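Long-range contacts in putative cytochrome P450 hydroxylase (Chondromyces apiculatus DSM 436, PDB 6GMF), which binds heme b and probably acts as a cytochrome P450 monooxygenase that oxidises terpenes with molecular oxygen: residues 112-117 and 135-140; 143-148 and 202-207; 157-162 and 183-188; 188-193 and 222-227. One frame throughout, in Å; residues are numbered along the deposited sequence.

Interaction 1 of 4, residues 112-117 and 135-140; sequences DIAHEL and VPMPMI
Ile-113, Ala-114 and Leu-117 of helix 107-119 meet Pro-136, Met-137 and Ile-140 of helix 136-145 in an entirely apolar contact between two helices on the flank of the P450 fold. The two short segments run roughly antiparallel, 142° between their directions, with 10.4 Å between their axes, so side chains rather than backbones do the touching. The two isoleucines slide past each other head to tail: CD1 of Ile-113 presses on the branch methyl CG2 of Ile-140 at 3.5 Å, while CG2 of Ile-113 faces CD1 of Ile-140 at 4.1 Å. Each therefore offers its long arm to the short arm of the other. In P450 nomenclature these are helices D and E, two members of the four-helix bundle completed by helices 220-251 and 346-363. The other two close in here as well: Ala-114 rests on Met-356 and Met-137 on Glu-352, both of helix 346-363, while Pro-138 packs against Thr-238 of helix 220-251. One turn further along helix 107-119, the fork of Leu-117 straddles Pro-136 and Met-137. Its CD2 lies on the proline ring, 3.9 Å from Pro-136 CG, and its CD1 reaches Met-137 CB at 4.0 Å. Met-137 itself has CG anti to the backbone N (chi1 155°), then bends at the sulfur, which brings its methyl CE back toward helix 107-119, 4.0 Å from Ala-114 CB. Met-137 was modelled in two conformers, so the CE contact describes one of them.

Interaction 2 of 4, residues 143-148 and 202-207; sequences AEMLGV and EDLISQ
Leu-204 sets its side chain against Met-145 while its backbone N donates to Met-145 O, 2.8 Å away and nearly straight at 163°. The side chains interlock beside this bond. The thioether of Met-145 bends so that CE comes up to one branch of the leucine fork, only 3.3 Å from Leu-204 CD2, tighter than usual for two methyls. Leu-146 leaves its backbone pointing away, yet its CD2 returns into the groove between Leu-204 CB, at 4.0 Å, and Ile-205 CD1. Here the end of helix 136-145 (helix E of the P450 fold) meets the start of helix 204-210 (helix H). The first closes in a Schellman motif at Gly-147, the second opens with Asp-203 as N-cap. The two turns nest because Gly-147 has no side chain: its CA lies 3.8 Å from Asp-203 CB, where a beta-carbon would clash. Asp-203 OD2 takes Ser-206 N at 2.9 Å from above the carboxylate plane, and OD1 accepts from Ser-206 OG at 2.7 Å as well as pairing with Arg-196. With an alanine in place of Asp-203, Ser-206 N and OG are likely to lose these acceptors, the first turn its side-chain cap, and Arg-196 its charge partner. Phe-189 and Ala-227, from helices 177-198 and 220-251, wall in Leu-146 and Ile-205, and the side chain of Met-145 comes within about 6 Å of the heme.

Interaction 3 of 4, residues 157-162 and 183-188; sequences KRWSDD and QEFYAY
Trp-159 lays its indole flat against the backbone of segment 183-188, on helix 177-198, one face turned to the main chain and the N-H edge turned to a carboxylate. Phe-185 CA stands over the six-membered ring, 3.9 Å from its centroid and 8° off the normal, a CH-pi contact. In the ring plane, NE1 donates to Glu-184 OE2 at 3.0 Å, using the anti lone pair, so the bond fixes the ring's rotation while the backbone supports its face. Glu-184 OE2 has further partners: Arg-158 NH2 comes from the syn side at 2.9 Å, tilted out of the carboxylate plane, in a salt bridge, and a water links it to Arg-158 NE. Guanidinium and carboxylate planes stand 88° apart, the oxygen lying close to the guanidinium plane. Arg-158 runs out with CG anti to the backbone N and bends at CG-CD (chi3 68°), which turns the guanidinium toward the carboxylate. The helices are F and G of the P450 fold, whose connecting loop, largely unmodelled here, typically roofs the substrate channel in this family. Along its benzo edge, Trp-159 CH2 lies 3.6 Å from Tyr-188 CB. Trp-159 CE3 lies 3.9 Å from Phe-185 CD2. Replacing Trp-159 with an alanine would probably open a gap over Phe-185 and beside Tyr-188 and take one N-H from Glu-184. Outside the two segments, Glu-184 OE1 pairs with Arg-180, Arg-158 NH1 with Asp-155, and the hydroxyl of Tyr-188 bonds to Ala-149 N.

Interaction 4 of 4, residues 188-193 and 222-227; sequences YFSEVL and EVLSFA
Phe-189 O accepts the helical bond from Leu-193 N at 2.8 Å, and the same oxygen is met from across the contact by Leu-224 CD2, 3.6 Å away. Leu-224 is the bump of this interface. Its CG stands anti to the carbonyl carbon (chi1 -63°), and from there the two methyls part: CD1 lies 3.5 Å from Ser-190 OG, while CD2 sits 3.7 Å from Phe-189 CB and 3.8 Å from Leu-193 CD1. The hydroxyl of Ser-190 has its own partner in Tyr-186 O, so Leu-224 meets a polar atom already bonded. This is where helix 177-198 (G) leans on the start of helix 220-251 (I), the long helix that spans the P450 core past the heme. The segments are inclined at 127°, their axes 10.3 Å apart. Phe-226, two residues on from Leu-224, takes no part here and touches the heme. Leu-193, crossing Leu-224 at about a right angle, also reaches Val-223 CG1 with its CD1 at 4.0 Å. Helix 204-210 closes in on this end, with Leu-208 on Val-223 and Leu-209 on Leu-193.

How the interactions relate
From the N terminus, interaction 1 comes first, closing the short excursion from helix 107-119 to the start of helix 136-145. That same helix ends in interaction 2, whose loop closes at 202-207 and encloses interaction 3, the pairing of helices 153-163 and 177-198. Interaction 4 leaves from residues 188-193, inside that loop, and closes on 222-227 beyond it, so interactions 2 and 4 cross. Interactions 3 and 4 share Tyr-188 and lie along one helix; Phe-189 bridges 4 to Val-148 and Ile-205 of interaction 2. Met-139 beside Ser-160 joins interaction 1 to 3. Together they tie the helices from 107-119 to 220-251 into one body.

Interaction 1 of 4, residues 112-117 and 135-140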
loop_
_atom_site.group_PDB
_atom_site.type_symbol
_atom_site.label_atom_id
_atom_site.label_comp_id
_atom_site.label_asym_id
_atom_site.label_seq_id
_atom_site.Cartn_x
_atom_site.Cartn_y
_atom_site.Cartn_z
ATOM N N ASP A 112 -6.577 -19.109 -7.470
ATOM C CA ASP A 112 -6.304 -19.589 -8.839
ATOM C C ASP A 112 -5.197 -18.738 -9.454
ATOM O O ASP A 112 -4.377 -19.264 -10.119
ATOM C CB ASP A 112 -7.576 -19.585 -9.687
ATOM C CG ASP A 112 -8.458 -20.796 -9.467
ATOM O OD1 ASP A 112 -8.010 -21.732 -8.839
ATOM O OD2 ASP A 112 -9.576 -20.763 -9.933
ATOM N N ILE A 113 -5.255 -17.441 -9.241
ATOM C CA ILE A 113 -4.217 -16.539 -9.793
ATOM C C ILE A 113 -2.886 -16.905 -9.142
ATOM O O ILE A 113 -1.925 -16.997 -9.823
ATOM C CB ILE A 113 -4.622 -15.082 -9.541
ATOM C CG1 ILE A 113 -5.849 -14.723 -10.367
ATOM C CG2 ILE A 113 -3.480 -14.138 -9.834
ATOM C CD1 ILE A 113 -6.445 -13.399 -10.018
ATOM N N ALA A 114 -2.891 -17.132 -7.839
ATOM C CA ALA A 114 -1.644 -17.486 -7.145
ATOM C C ALA A 114 -1.059 -18.764 -7.751
ATOM O O ALA A 114 0.106 -18.811 -8.000
ATOM C CB ALA A 114 -1.892 -17.612 -5.667
ATOM N N HIS A 115 -1.899 -19.761 -7.964
ATOM C CA HIS A 115 -1.414 -21.046 -8.514
ATOM C C HIS A 115 -0.873 -20.848 -9.931
ATOM O O HIS A 115 0.114 -21.435 -10.237
ATOM C CB HIS A 115 -2.497 -22.116 -8.358
ATOM C CG HIS A 115 -2.556 -22.692 -6.990
ATOM N ND1 HIS A 115 -1.590 -23.537 -6.506
ATOM C CD2 HIS A 115 -3.441 -22.542 -5.992
ATOM C CE1 HIS A 115 -1.893 -23.874 -5.282
ATOM N NE2 HIS A 115 -3.002 -23.278 -4.954
ATOM N N GLU A 116 -1.522 -20.026 -10.738
ATOM C CA GLU A 116 -1.050 -19.783 -12.120
ATOM C C GLU A 116 0.308 -19.088 -12.084
ATOM O O GLU A 116 1.156 -19.412 -12.883
ATOM C CB GLU A 116 -1.965 -18.804 -12.827
ATOM C CG GLU A 116 -3.302 -19.369 -13.150
ATOM C CD GLU A 116 -4.178 -18.386 -13.901
ATOM O OE1 GLU A 116 -3.612 -17.434 -14.429
ATOM O OE2 GLU A 116 -5.433 -18.579 -13.903
ATOM N N LEU A 117 0.462 -18.126 -11.188
ATOM C CA LEU A 117 1.759 -17.423 -11.094
ATOM C C LEU A 117 2.837 -18.422 -10.684
ATOM O O LEU A 117 3.900 -18.371 -11.239
ATOM C CB LEU A 117 1.644 -16.258 -10.110
ATOM C CG LEU A 117 0.746 -15.129 -10.594
ATOM C CD1 LEU A 117 0.540 -14.112 -9.505
ATOM C CD2 LEU A 117 1.338 -14.460 -11.823
ATOM N N VAL A 135 4.481 -8.347 -8.356
ATOM C CA VAL A 135 3.939 -7.238 -9.173
ATOM C C VAL A 135 2.654 -7.667 -9.866
ATOM O O VAL A 135 1.666 -6.929 -9.789
ATOM C CB VAL A 135 4.984 -6.747 -10.190
ATOM C CG1 VAL A 135 4.358 -5.828 -11.230
ATOM C CG2 VAL A 135 6.109 -6.059 -9.470
ATOM N N PRO A 136 2.560 -8.840 -10.546
ATOM C CA PRO A 136 1.322 -9.190 -11.246
ATOM C C PRO A 136 0.108 -9.385 -10.335
ATOM O O PRO A 136 -0.991 -8.996 -10.713
ATOM C CB PRO A 136 1.581 -10.523 -11.962
ATOM C CG PRO A 136 2.949 -10.967 -11.482
ATOM C CD PRO A 136 3.646 -9.782 -10.861
ATOM N N MET A 137 0.249 -10.018 -9.166
ATOM C CA MET A 137 -0.955 -10.470 -8.449
ATOM C C MET A 137 -1.901 -9.298 -8.183
ATOM O O MET A 137 -3.078 -9.351 -8.553
ATOM C CB MET A 137 -0.644 -11.181 -7.134
ATOM C CG MET A 137 -1.791 -11.092 -6.170
ATOM S SD MET A 137 -1.710 -12.367 -4.949
ATOM C CE MET A 137 -2.637 -13.668 -5.764
ATOM N N PRO A 138 -1.465 -8.173 -7.573
ATOM C CA PRO A 138 -2.424 -7.097 -7.250
ATOM C C PRO A 138 -3.101 -6.483 -8.484
ATOM O O PRO A 138 -4.339 -6.215 -8.504
ATOM C CB PRO A 138 -1.589 -6.054 -6.524
ATOM C CG PRO A 138 -0.394 -6.822 -6.002
ATOM C CD PRO A 138 -0.134 -7.925 -7.009
ATOM N N MET A 139 -2.309 -6.317 -9.523
ATOM C CA MET A 139 -2.759 -5.730 -10.745
ATOM C C MET A 139 -3.810 -6.617 -11.431
ATOM O O MET A 139 -4.874 -6.094 -11.948
ATOM C CB MET A 139 -1.513 -5.557 -11.614
ATOM C CG MET A 139 -1.708 -4.810 -12.863
ATOM S SD MET A 139 -0.184 -5.228 -13.776
ATOM C CE MET A 139 0.943 -4.271 -12.778
ATOM N N ILE A 140 -3.600 -7.933 -11.442
ATOM C CA ILE A 140 -4.551 -8.868 -12.060
ATOM C C ILE A 140 -5.866 -8.821 -11.264
ATOM O O ILE A 140 -6.954 -8.726 -11.840
ATOM C CB ILE A 140 -3.995 -10.296 -12.105
ATOM C CG1 ILE A 140 -2.766 -10.424 -13.003
ATOM C CG2 ILE A 140 -5.059 -11.296 -12.496
ATOM C CD1 ILE A 140 -1.987 -11.753 -12.764
#

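Interaction 2 of 4, residues 143-148 and 202-207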
loop_
_atom_site.group_PDB
_atom_site.type_symbol
_atom_site.label_atom_id
_atom_site.label_comp_id
_atom_site.label_asym_id
_atom_site.label_seq_id
_atom_site.Cartn_x
_atom_site.Cartn_y
_atom_site.Cartn_z
ATOM N N ALA A 143 -7.727 -5.421 -11.823
ATOM C CA ALA A 143 -8.323 -5.372 -13.172
ATOM C C ALA A 143 -9.572 -6.272 -13.240
ATOM O O ALA A 143 -10.572 -5.912 -13.825
ATOM C CB ALA A 143 -7.262 -5.751 -14.174
ATOM N N GLU A 144 -9.538 -7.438 -12.613
ATOM C CA GLU A 144 -10.734 -8.301 -12.662
ATOM C C GLU A 144 -11.865 -7.646 -11.875
ATOM O O GLU A 144 -13.032 -7.667 -12.328
ATOM C CB GLU A 144 -10.399 -9.701 -12.161
ATOM C CG GLU A 144 -9.569 -10.401 -13.214
ATOM C CD GLU A 144 -9.310 -11.869 -13.034
ATOM O OE1 GLU A 144 -9.984 -12.513 -12.151
ATOM O OE2 GLU A 144 -8.413 -12.358 -13.774
ATOM N N MET A 145 -11.545 -7.061 -10.718
ATOM C CA MET A 145 -12.576 -6.410 -9.900
ATOM C C MET A 145 -13.211 -5.240 -10.644
ATOM O O MET A 145 -14.437 -5.019 -10.569
ATOM C CB MET A 145 -12.000 -5.903 -8.584
ATOM C CG MET A 145 -11.765 -7.008 -7.629
ATOM S SD MET A 145 -11.213 -6.329 -6.043
ATOM C CE MET A 145 -12.474 -5.125 -5.680
ATOM N N LEU A 146 -12.401 -4.519 -11.406
ATOM C CA LEU A 146 -12.909 -3.403 -12.207
ATOM C C LEU A 146 -13.545 -3.805 -13.547
ATOM O O LEU A 146 -13.971 -2.934 -14.311
ATOM C CB LEU A 146 -11.742 -2.454 -12.461
ATOM C CG LEU A 146 -11.306 -1.638 -11.255
ATOM C CD1 LEU A 146 -9.982 -0.968 -11.545
ATOM C CD2 LEU A 146 -12.359 -0.606 -10.867
ATOM N N GLY A 147 -13.586 -5.082 -13.885
ATOM C CA GLY A 147 -14.245 -5.499 -15.081
ATOM C C GLY A 147 -13.491 -5.145 -16.354
ATOM O O GLY A 147 -14.112 -4.941 -17.397
ATOM N N VAL A 148 -12.157 -5.110 -16.305
ATOM C CA VAL A 148 -11.346 -4.791 -17.503
ATOM C C VAL A 148 -11.523 -5.911 -18.544
ATOM O O VAL A 148 -11.450 -7.052 -18.201
ATOM C CB VAL A 148 -9.867 -4.608 -17.131
ATOM C CG1 VAL A 148 -8.998 -4.448 -18.363
ATOM C CG2 VAL A 148 -9.641 -3.419 -16.215
ATOM N N GLU A 202 -21.298 -7.435 -12.598
ATOM C CA GLU A 202 -21.013 -7.649 -11.172
ATOM C C GLU A 202 -19.741 -6.891 -10.739
ATOM O O GLU A 202 -19.360 -6.936 -9.566
ATOM C CB GLU A 202 -20.893 -9.146 -10.882
ATOM C CG GLU A 202 -22.223 -9.902 -10.925
ATOM N N ASP A 203 -19.156 -6.121 -11.655
ATOM C CA ASP A 203 -17.855 -5.480 -11.464
ATOM C C ASP A 203 -18.013 -4.202 -10.636
ATOM O O ASP A 203 -19.134 -3.651 -10.417
ATOM C CB ASP A 203 -17.270 -5.060 -12.816
ATOM C CG ASP A 203 -18.150 -4.009 -13.469
ATOM O OD1 ASP A 203 -19.177 -4.395 -14.054
ATOM O OD2 ASP A 203 -17.847 -2.820 -13.352
ATOM N N LEU A 204 -16.871 -3.670 -10.214
ATOM C CA LEU A 204 -16.828 -2.524 -9.332
ATOM C C LEU A 204 -17.362 -1.258 -10.009
ATOM O O LEU A 204 -17.965 -0.377 -9.335
ATOM C CB LEU A 204 -15.369 -2.311 -8.932
ATOM C CG LEU A 204 -15.015 -2.167 -7.473
ATOM C CD1 LEU A 204 -15.819 -3.061 -6.551
ATOM C CD2 LEU A 204 -13.520 -2.408 -7.335
ATOM N N ILE A 205 -17.153 -1.105 -11.309
ATOM C CA ILE A 205 -17.681 0.112 -11.976
ATOM C C ILE A 205 -19.210 0.096 -11.894
ATOM O O ILE A 205 -19.815 1.114 -11.562
ATOM C CB ILE A 205 -17.199 0.287 -13.418
ATOM C CG1 ILE A 205 -15.669 0.353 -13.489
ATOM C CG2 ILE A 205 -17.871 1.527 -14.023
ATOM C CD1 ILE A 205 -15.066 1.633 -12.914
ATOM N N SER A 206 -19.801 -1.056 -12.192
ATOM C CA SER A 206 -21.266 -1.231 -12.121
ATOM C C SER A 206 -21.766 -0.933 -10.711
ATOM O O SER A 206 -22.775 -0.223 -10.548
ATOM C CB SER A 206 -21.689 -2.605 -12.516
ATOM O OG SER A 206 -21.373 -2.863 -13.873
ATOM N N GLN A 207 -21.059 -1.467 -9.708
ATOM C CA GLN A 207 -21.489 -1.326 -8.347
ATOM C C GLN A 207 -21.320 0.118 -7.862
ATOM O O GLN A 207 -22.119 0.581 -7.060
ATOM C CB GLN A 207 -20.770 -2.312 -7.432
ATOM C CG GLN A 207 -21.031 -3.770 -7.748
#

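Interaction 3 of 4, residues 157-162 and 183-188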
loop_
_atom_site.group_PDB
_atom_site.type_symbol
_atom_site.label_atom_id
_atom_site.label_comp_id
_atom_site.label_asym_id
_atom_site.label_seq_id
_atom_site.Cartn_x
_atom_site.Cartn_y
_atom_site.Cartn_z
ATOM N N LYS A 157 -2.078 -3.131 -17.507
ATOM C CA LYS A 157 -0.744 -3.363 -16.953
ATOM C C LYS A 157 0.172 -2.157 -17.189
ATOM O O LYS A 157 0.853 -1.753 -16.289
ATOM C CB LYS A 157 -0.115 -4.643 -17.502
ATOM C CG LYS A 157 1.338 -4.859 -17.098
ATOM C CD LYS A 157 1.901 -6.168 -17.598
ATOM C CE LYS A 157 3.388 -6.425 -17.410
ATOM N NZ LYS A 157 4.234 -5.211 -17.552
ATOM N N ARG A 158 0.161 -1.623 -18.415
ATOM C CA ARG A 158 1.019 -0.512 -18.716
ATOM C C ARG A 158 0.649 0.697 -17.847
ATOM O O ARG A 158 1.505 1.336 -17.313
ATOM C CB ARG A 158 0.954 -0.176 -20.202
ATOM C CG ARG A 158 1.869 0.970 -20.595
ATOM C CD ARG A 158 1.835 1.258 -22.091
ATOM N NE ARG A 158 0.597 1.789 -22.622
ATOM C CZ ARG A 158 -0.382 1.092 -23.214
ATOM N NH1 ARG A 158 -0.274 -0.217 -23.464
ATOM N NH2 ARG A 158 -1.530 1.687 -23.480
ATOM N N TRP A 159 -0.643 0.988 -17.740
ATOM C CA TRP A 159 -1.109 2.084 -16.925
ATOM C C TRP A 159 -0.657 1.884 -15.469
ATOM O O TRP A 159 -0.091 2.781 -14.867
ATOM C CB TRP A 159 -2.627 2.257 -16.994
ATOM C CG TRP A 159 -3.169 2.376 -18.380
ATOM C CD1 TRP A 159 -2.544 2.959 -19.451
ATOM C CD2 TRP A 159 -4.482 2.017 -18.825
ATOM N NE1 TRP A 159 -3.371 2.915 -20.547
ATOM C CE2 TRP A 159 -4.548 2.313 -20.194
ATOM C CE3 TRP A 159 -5.569 1.380 -18.224
ATOM C CZ2 TRP A 159 -5.691 2.059 -20.948
ATOM C CZ3 TRP A 159 -6.669 1.074 -18.981
ATOM C CH2 TRP A 159 -6.725 1.409 -20.326
ATOM N N SER A 160 -0.849 0.663 -14.957
ATOM C CA SER A 160 -0.459 0.289 -13.598
ATOM C C SER A 160 1.048 0.502 -13.426
ATOM O O SER A 160 1.478 1.101 -12.430
ATOM C CB SER A 160 -0.834 -1.160 -13.309
ATOM O OG SER A 160 -2.236 -1.320 -13.259
ATOM N N ASP A 161 1.852 0.003 -14.371
ATOM C CA ASP A 161 3.298 0.125 -14.285
ATOM C C ASP A 161 3.703 1.605 -14.248
ATOM O O ASP A 161 4.594 2.011 -13.496
ATOM C CB ASP A 161 4.016 -0.575 -15.434
ATOM C CG ASP A 161 3.927 -2.089 -15.452
ATOM O OD1 ASP A 161 3.637 -2.690 -14.386
ATOM O OD2 ASP A 161 4.164 -2.662 -16.542
ATOM N N ASP A 162 3.047 2.432 -15.046
ATOM C CA ASP A 162 3.398 3.838 -15.164
ATOM C C ASP A 162 2.976 4.628 -13.922
ATOM O O ASP A 162 3.510 5.692 -13.648
ATOM C CB ASP A 162 2.766 4.462 -16.406
ATOM C CG ASP A 162 3.434 4.065 -17.714
ATOM O OD1 ASP A 162 4.534 3.470 -17.683
ATOM O OD2 ASP A 162 2.825 4.339 -18.750
ATOM N N GLN A 183 -4.432 9.667 -19.060
ATOM C CA GLN A 183 -5.464 10.000 -20.049
ATOM C C GLN A 183 -6.090 8.717 -20.619
ATOM O O GLN A 183 -7.304 8.643 -20.718
ATOM C CB GLN A 183 -4.959 10.879 -21.197
ATOM C CG GLN A 183 -4.671 12.313 -20.775
ATOM N N GLU A 184 -5.263 7.713 -20.943
ATOM C CA GLU A 184 -5.833 6.484 -21.534
ATOM C C GLU A 184 -6.701 5.724 -20.521
ATOM O O GLU A 184 -7.759 5.164 -20.873
ATOM C CB GLU A 184 -4.728 5.572 -22.056
ATOM C CG GLU A 184 -3.988 6.115 -23.260
ATOM C CD GLU A 184 -2.786 5.292 -23.666
ATOM O OE1 GLU A 184 -2.236 5.556 -24.759
ATOM O OE2 GLU A 184 -2.371 4.437 -22.888
ATOM N N PHE A 185 -6.234 5.673 -19.269
ATOM C CA PHE A 185 -6.991 5.049 -18.158
ATOM C C PHE A 185 -8.398 5.630 -18.090
ATOM O O PHE A 185 -9.384 4.913 -18.056
ATOM C CB PHE A 185 -6.283 5.260 -16.816
ATOM C CG PHE A 185 -7.027 4.698 -15.618
ATOM C CD1 PHE A 185 -8.012 5.451 -14.978
ATOM C CD2 PHE A 185 -6.796 3.407 -15.164
ATOM C CE1 PHE A 185 -8.735 4.932 -13.912
ATOM C CE2 PHE A 185 -7.509 2.898 -14.078
ATOM C CZ PHE A 185 -8.473 3.655 -13.456
ATOM N N TYR A 186 -8.466 6.951 -18.086
ATOM C CA TYR A 186 -9.767 7.610 -17.906
ATOM C C TYR A 186 -10.612 7.527 -19.183
ATOM O O TYR A 186 -11.800 7.381 -19.105
ATOM C CB TYR A 186 -9.626 9.060 -17.451
ATOM C CG TYR A 186 -9.237 9.217 -16.003
ATOM C CD1 TYR A 186 -9.955 8.564 -15.014
ATOM C CD2 TYR A 186 -8.145 9.960 -15.627
ATOM C CE1 TYR A 186 -9.634 8.706 -13.675
ATOM C CE2 TYR A 186 -7.810 10.120 -14.287
ATOM C CZ TYR A 186 -8.540 9.463 -13.315
ATOM O OH TYR A 186 -8.253 9.622 -11.988
ATOM N N ALA A 187 -9.967 7.493 -20.352
ATOM C CA ALA A 187 -10.709 7.370 -21.589
ATOM C C ALA A 187 -11.384 5.995 -21.611
ATOM O O ALA A 187 -12.590 5.847 -21.838
ATOM C CB ALA A 187 -9.769 7.589 -22.753
ATOM N N TYR A 188 -10.608 4.971 -21.272
ATOM C CA TYR A 188 -11.132 3.650 -21.272
ATOM C C TYR A 188 -12.212 3.507 -20.195
ATOM O O TYR A 188 -13.343 3.011 -20.448
ATOM C CB TYR A 188 -10.009 2.632 -21.046
ATOM C CG TYR A 188 -10.561 1.234 -20.870
ATOM C CD1 TYR A 188 -11.241 0.623 -21.913
ATOM C CD2 TYR A 188 -10.455 0.526 -19.677
ATOM C CE1 TYR A 188 -11.785 -0.645 -21.790
ATOM C CE2 TYR A 188 -10.994 -0.746 -19.541
ATOM C CZ TYR A 188 -11.668 -1.324 -20.600
ATOM O OH TYR A 188 -12.201 -2.576 -20.486
HETATM O O HOH W 1 0.308 4.499 -21.978
#

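Interaction 4 of 4, residues 188-193 and 222-227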
loop_
_atom_site.group_PDB
_atom_site.type_symbol
_atom_site.label_atom_id
_atom_site.label_comp_id
_atom_site.label_asym_id
_atom_site.label_seq_id
_atom_site.Cartn_x
_atom_site.Cartn_y
_atom_site.Cartn_z
ATOM N N TYR A 188 -10.608 4.971 -21.272
ATOM C CA TYR A 188 -11.132 3.650 -21.272
ATOM C C TYR A 188 -12.212 3.507 -20.195
ATOM O O TYR A 188 -13.343 3.011 -20.448
ATOM C CB TYR A 188 -10.009 2.632 -21.046
ATOM C CG TYR A 188 -10.561 1.234 -20.870
ATOM C CD1 TYR A 188 -11.241 0.623 -21.913
ATOM C CD2 TYR A 188 -10.455 0.526 -19.677
ATOM C CE1 TYR A 188 -11.785 -0.645 -21.790
ATOM C CE2 TYR A 188 -10.994 -0.746 -19.541
ATOM C CZ TYR A 188 -11.668 -1.324 -20.600
ATOM O OH TYR A 188 -12.201 -2.576 -20.486
ATOM N N PHE A 189 -11.920 3.923 -18.965
ATOM C CA PHE A 189 -12.954 3.688 -17.942
ATOM C C PHE A 189 -14.191 4.568 -18.156
ATOM O O PHE A 189 -15.256 4.192 -17.738
ATOM C CB PHE A 189 -12.327 3.770 -16.552
ATOM C CG PHE A 189 -11.695 2.475 -16.160
ATOM C CD1 PHE A 189 -12.482 1.424 -15.728
ATOM C CD2 PHE A 189 -10.330 2.316 -16.229
ATOM C CE1 PHE A 189 -11.906 0.205 -15.405
ATOM C CE2 PHE A 189 -9.749 1.119 -15.850
ATOM C CZ PHE A 189 -10.541 0.057 -15.469
ATOM N N SER A 190 -14.058 5.688 -18.857
ATOM C CA SER A 190 -15.259 6.494 -19.233
ATOM C C SER A 190 -16.175 5.638 -20.113
ATOM O O SER A 190 -17.391 5.608 -19.939
ATOM C CB SER A 190 -14.891 7.763 -19.968
ATOM O OG SER A 190 -14.173 8.645 -19.151
ATOM N N GLU A 191 -15.557 4.949 -21.083
ATOM C CA GLU A 191 -16.267 4.153 -22.029
ATOM C C GLU A 191 -16.938 3.003 -21.278
ATOM O O GLU A 191 -18.103 2.690 -21.542
ATOM C CB GLU A 191 -15.311 3.625 -23.099
ATOM C CG GLU A 191 -16.000 3.239 -24.390
ATOM N N VAL A 192 -16.173 2.380 -20.363
ATOM C CA VAL A 192 -16.632 1.260 -19.548
ATOM C C VAL A 192 -17.861 1.717 -18.753
ATOM O O VAL A 192 -18.859 0.993 -18.669
ATOM C CB VAL A 192 -15.537 0.744 -18.585
ATOM C CG1 VAL A 192 -16.099 -0.239 -17.583
ATOM C CG2 VAL A 192 -14.350 0.113 -19.318
ATOM N N LEU A 193 -17.739 2.889 -18.131
ATOM C CA LEU A 193 -18.781 3.470 -17.251
ATOM C C LEU A 193 -20.071 3.611 -18.072
ATOM O O LEU A 193 -21.108 3.129 -17.635
ATOM C CB LEU A 193 -18.253 4.793 -16.680
ATOM C CG LEU A 193 -19.108 5.499 -15.627
ATOM C CD1 LEU A 193 -18.251 6.520 -14.880
ATOM C CD2 LEU A 193 -20.317 6.191 -16.235
ATOM N N GLU A 222 -16.334 11.081 -9.864
ATOM C CA GLU A 222 -16.027 10.429 -8.602
ATOM C C GLU A 222 -15.854 8.923 -8.797
ATOM O O GLU A 222 -14.951 8.351 -8.189
ATOM C CB GLU A 222 -17.078 10.711 -7.532
ATOM C CG GLU A 222 -16.979 12.105 -6.989
ATOM C CD GLU A 222 -18.140 12.467 -6.086
ATOM O OE1 GLU A 222 -19.272 11.961 -6.321
ATOM O OE2 GLU A 222 -17.902 13.253 -5.133
ATOM N N VAL A 223 -16.675 8.272 -9.625
ATOM C CA VAL A 223 -16.512 6.843 -9.942
ATOM C C VAL A 223 -15.119 6.616 -10.549
ATOM O O VAL A 223 -14.398 5.697 -10.117
ATOM C CB VAL A 223 -17.603 6.318 -10.892
ATOM C CG1 VAL A 223 -17.330 4.890 -11.346
ATOM C CG2 VAL A 223 -18.970 6.388 -10.235
ATOM N N LEU A 224 -14.772 7.422 -11.559
ATOM C CA LEU A 224 -13.511 7.261 -12.298
ATOM C C LEU A 224 -12.348 7.536 -11.352
ATOM O O LEU A 224 -11.341 6.823 -11.392
ATOM C CB LEU A 224 -13.466 8.215 -13.496
ATOM C CG LEU A 224 -14.545 7.948 -14.545
ATOM C CD1 LEU A 224 -14.470 9.000 -15.635
ATOM C CD2 LEU A 224 -14.409 6.539 -15.117
ATOM N N SER A 225 -12.460 8.607 -10.555
ATOM C CA SER A 225 -11.379 8.947 -9.636
ATOM C C SER A 225 -11.145 7.810 -8.625
ATOM O O SER A 225 -9.967 7.517 -8.321
ATOM C CB SER A 225 -11.615 10.260 -8.965
ATOM O OG SER A 225 -10.716 10.412 -7.873
ATOM N N PHE A 226 -12.208 7.152 -8.148
ATOM C CA PHE A 226 -12.068 6.072 -7.182
ATOM C C PHE A 226 -11.432 4.829 -7.851
ATOM O O PHE A 226 -10.557 4.176 -7.253
ATOM C CB PHE A 226 -13.368 5.771 -6.451
ATOM C CG PHE A 226 -13.203 4.723 -5.375
ATOM C CD1 PHE A 226 -12.503 5.004 -4.195
ATOM C CD2 PHE A 226 -13.708 3.459 -5.543
ATOM C CE1 PHE A 226 -12.346 4.035 -3.218
ATOM C CE2 PHE A 226 -13.551 2.493 -4.558
ATOM C CZ PHE A 226 -12.872 2.788 -3.398
ATOM N N ALA A 227 -11.822 4.531 -9.097
ATOM C CA ALA A 227 -11.200 3.476 -9.865
ATOM C C ALA A 227 -9.684 3.707 -9.955
ATOM O O ALA A 227 -8.883 2.792 -9.774
ATOM C CB ALA A 227 -11.830 3.366 -11.227
#